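Local atomic coordinates of serine protease inhibitor 2 (Anopheles gambiae, PDB entry 3PZF), a protein that inhibits clip-domain serine proteases that activate phenoloxidases and so restrains melanization in the mosquito's hemolymph. Residues Phe29-Phe34 with Gln259-Ile264. Residues are numbered along the deposited sequence; the frame is centred on the assembly and turned at random.
Sequences FVKEIF and QVLDRI
The aliphatic chain of K31 lies across the backbone carbonyl of L261, its CD 3.6 Å from O of L261, and carries the ammonium group on to two backbone carbonyls, those of L261 and I264, where helix 257-263 gives way to the loop. There NZ donates a hydrogen bond of 2.6 Å to O of I264, which it meets almost head-on, with a C=O...N angle of 167°. A second, weak bond runs from the same NZ to O of L261 at 3.3 Å; that oxygen also accepts the backbone N-H of I264. The lysine chain bends at its CG-CD bond (chi3 -135°) and is extended beyond it. The carboxylate of D262, with OD1 5.5 Å from NZ, may add to the attraction without touching it.

Helix 24-35, near the N-terminus, and the short helix 257-263 pack beside the B sheet of the serpin fold, which contains strands 244-251, 374-380, 386-392 and 41-43. The axes of 29-34 and 259-263 run nearly antiparallel, approaching to 10.8 Å at 159°. One turn further along the helix from K31, F34 meets L261: CD1 of L261 lies at the edge of the ring, near its plane and 3.8 Å from CD2 of F34, and the two side chains cross at about a right angle. CG1 of V30, one helical turn before F34, sits 3.5 Å above one face of the ring, displaced toward its rim. F34 also packs on V41 and L43 of strand 41-43, while I264 turns to I249 of strand 244-251, which also receives V260.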
loop_
_atom_site.group_PDB
_atom_site.type_symbol
_atom_site.label_atom_id
_atom_site.label_comp_id
_atom_site.label_asym_id
_atom_site.label_seq_id
_atom_site.Cartn_x
_atom_site.Cartn_y
_atom_site.Cartn_z
ATOM N N PHE A 29 4.621 0.588 9.974
ATOM C CA PHE A 29 5.085 1.515 8.957
ATOM C C PHE A 29 3.959 2.490 8.543
ATOM O O PHE A 29 4.192 3.666 8.293
ATOM C CB PHE A 29 5.547 0.733 7.725
ATOM C CG PHE A 29 6.260 1.567 6.709
ATOM C CD1 PHE A 29 7.550 2.023 6.954
ATOM C CD2 PHE A 29 5.655 1.878 5.495
ATOM C CE1 PHE A 29 8.220 2.794 6.002
ATOM C CE2 PHE A 29 6.321 2.630 4.537
ATOM C CZ PHE A 29 7.602 3.091 4.798
ATOM N N VAL A 30 2.753 1.971 8.440
ATOM C CA VAL A 30 1.589 2.813 8.131
ATOM C C VAL A 30 1.472 3.907 9.182
ATOM O O VAL A 30 1.289 5.080 8.859
ATOM C CB VAL A 30 0.306 1.982 8.083
ATOM C CG1 VAL A 30 -0.918 2.867 8.340
ATOM C CG2 VAL A 30 0.187 1.290 6.709
ATOM N N LYS A 31 1.615 3.540 10.446
ATOM C CA LYS A 31 1.441 4.531 11.515
ATOM C C LYS A 31 2.493 5.630 11.425
ATOM O O LYS A 31 2.198 6.804 11.668
ATOM C CB LYS A 31 1.524 3.877 12.890
ATOM C CG LYS A 31 0.340 3.014 13.246
ATOM C CD LYS A 31 0.289 2.863 14.751
ATOM C CE LYS A 31 0.043 1.457 15.187
ATOM N NZ LYS A 31 -0.001 1.422 16.684
ATOM N N GLU A 32 3.715 5.251 11.063
ATOM C CA GLU A 32 4.809 6.208 10.898
ATOM C C GLU A 32 4.515 7.202 9.781
ATOM O O GLU A 32 4.761 8.395 9.916
ATOM C CB GLU A 32 6.117 5.460 10.591
ATOM C CG GLU A 32 7.321 6.351 10.263
ATOM C CD GLU A 32 7.764 7.225 11.434
ATOM O OE1 GLU A 32 7.554 6.824 12.594
ATOM O OE2 GLU A 32 8.311 8.322 11.191
ATOM N N ILE A 33 4.018 6.712 8.657
ATOM C CA ILE A 33 3.702 7.596 7.549
ATOM C C ILE A 33 2.550 8.518 7.951
ATOM O O ILE A 33 2.641 9.722 7.780
ATOM C CB ILE A 33 3.319 6.805 6.276
ATOM C CG1 ILE A 33 4.438 5.821 5.852
ATOM C CG2 ILE A 33 3.069 7.747 5.151
ATOM C CD1 ILE A 33 5.765 6.468 5.681
ATOM N N PHE A 34 1.469 7.961 8.489
ATOM C CA PHE A 34 0.272 8.766 8.771
ATOM C C PHE A 34 0.567 9.898 9.765
ATOM O O PHE A 34 0.084 11.025 9.607
ATOM C CB PHE A 34 -0.862 7.894 9.338
ATOM C CG PHE A 34 -1.540 6.989 8.324
ATOM C CD1 PHE A 34 -1.083 6.865 7.017
ATOM C CD2 PHE A 34 -2.662 6.257 8.712
ATOM C CE1 PHE A 34 -1.724 6.000 6.106
ATOM C CE2 PHE A 34 -3.297 5.394 7.812
ATOM C CZ PHE A 34 -2.843 5.264 6.520
ATOM N N GLN A 259 -5.893 9.058 17.578
ATOM C CA GLN A 259 -6.206 8.253 18.757
ATOM C C GLN A 259 -6.530 6.810 18.371
ATOM O O GLN A 259 -6.074 5.882 19.020
ATOM C CB GLN A 259 -7.370 8.886 19.557
ATOM C CG GLN A 259 -7.012 10.303 20.086
ATOM C CD GLN A 259 -8.173 11.030 20.765
ATOM O OE1 GLN A 259 -9.314 10.949 20.321
ATOM N NE2 GLN A 259 -7.875 11.746 21.843
ATOM N N VAL A 260 -7.322 6.621 17.318
ATOM C CA VAL A 260 -7.660 5.282 16.868
ATOM C C VAL A 260 -6.375 4.560 16.389
ATOM O O VAL A 260 -6.135 3.390 16.703
ATOM C CB VAL A 260 -8.743 5.336 15.765
ATOM C CG1 VAL A 260 -8.964 3.950 15.156
ATOM C CG2 VAL A 260 -10.063 5.919 16.328
ATOM N N LEU A 261 -5.516 5.273 15.666
ATOM C CA LEU A 261 -4.240 4.686 15.237
ATOM C C LEU A 261 -3.413 4.102 16.393
ATOM O O LEU A 261 -2.919 2.980 16.309
ATOM C CB LEU A 261 -3.407 5.712 14.476
ATOM C CG LEU A 261 -3.851 5.907 13.027
ATOM C CD1 LEU A 261 -3.044 7.019 12.403
ATOM C CD2 LEU A 261 -3.690 4.620 12.203
ATOM N N ASP A 262 -3.273 4.855 17.479
ATOM C CA ASP A 262 -2.499 4.399 18.632
ATOM C C ASP A 262 -3.050 3.115 19.240
ATOM O O ASP A 262 -2.334 2.382 19.923
ATOM C CB ASP A 262 -2.461 5.489 19.707
ATOM C CG ASP A 262 -1.651 6.703 19.282
ATOM O OD1 ASP A 262 -0.709 6.537 18.478
ATOM O OD2 ASP A 262 -1.956 7.822 19.751
ATOM N N ARG A 263 -4.327 2.851 18.995
ATOM C CA ARG A 263 -5.001 1.676 19.540
ATOM C C ARG A 263 -4.813 0.477 18.640
ATOM O O ARG A 263 -5.025 -0.658 19.062
ATOM C CB ARG A 263 -6.514 1.931 19.689
ATOM C CG ARG A 263 -6.895 2.879 20.829
ATOM C CD ARG A 263 -6.589 2.253 22.181
ATOM N NE ARG A 263 -7.340 1.016 22.392
ATOM C CZ ARG A 263 -7.068 0.123 23.339
ATOM N NH1 ARG A 263 -6.051 0.320 24.171
ATOM N NH2 ARG A 263 -7.812 -0.974 23.450
ATOM N N ILE A 264 -4.442 0.731 17.389
ATOM C CA ILE A 264 -4.321 -0.340 16.411
ATOM C C ILE A 264 -2.957 -0.993 16.435
ATOM O O ILE A 264 -1.937 -0.316 16.371
ATOM C CB ILE A 264 -4.569 0.179 14.992
ATOM C CG1 ILE A 264 -6.050 0.562 14.832
ATOM C CG2 ILE A 264 -4.184 -0.876 13.965
ATOM C CD1 ILE A 264 -6.324 1.243 13.508
#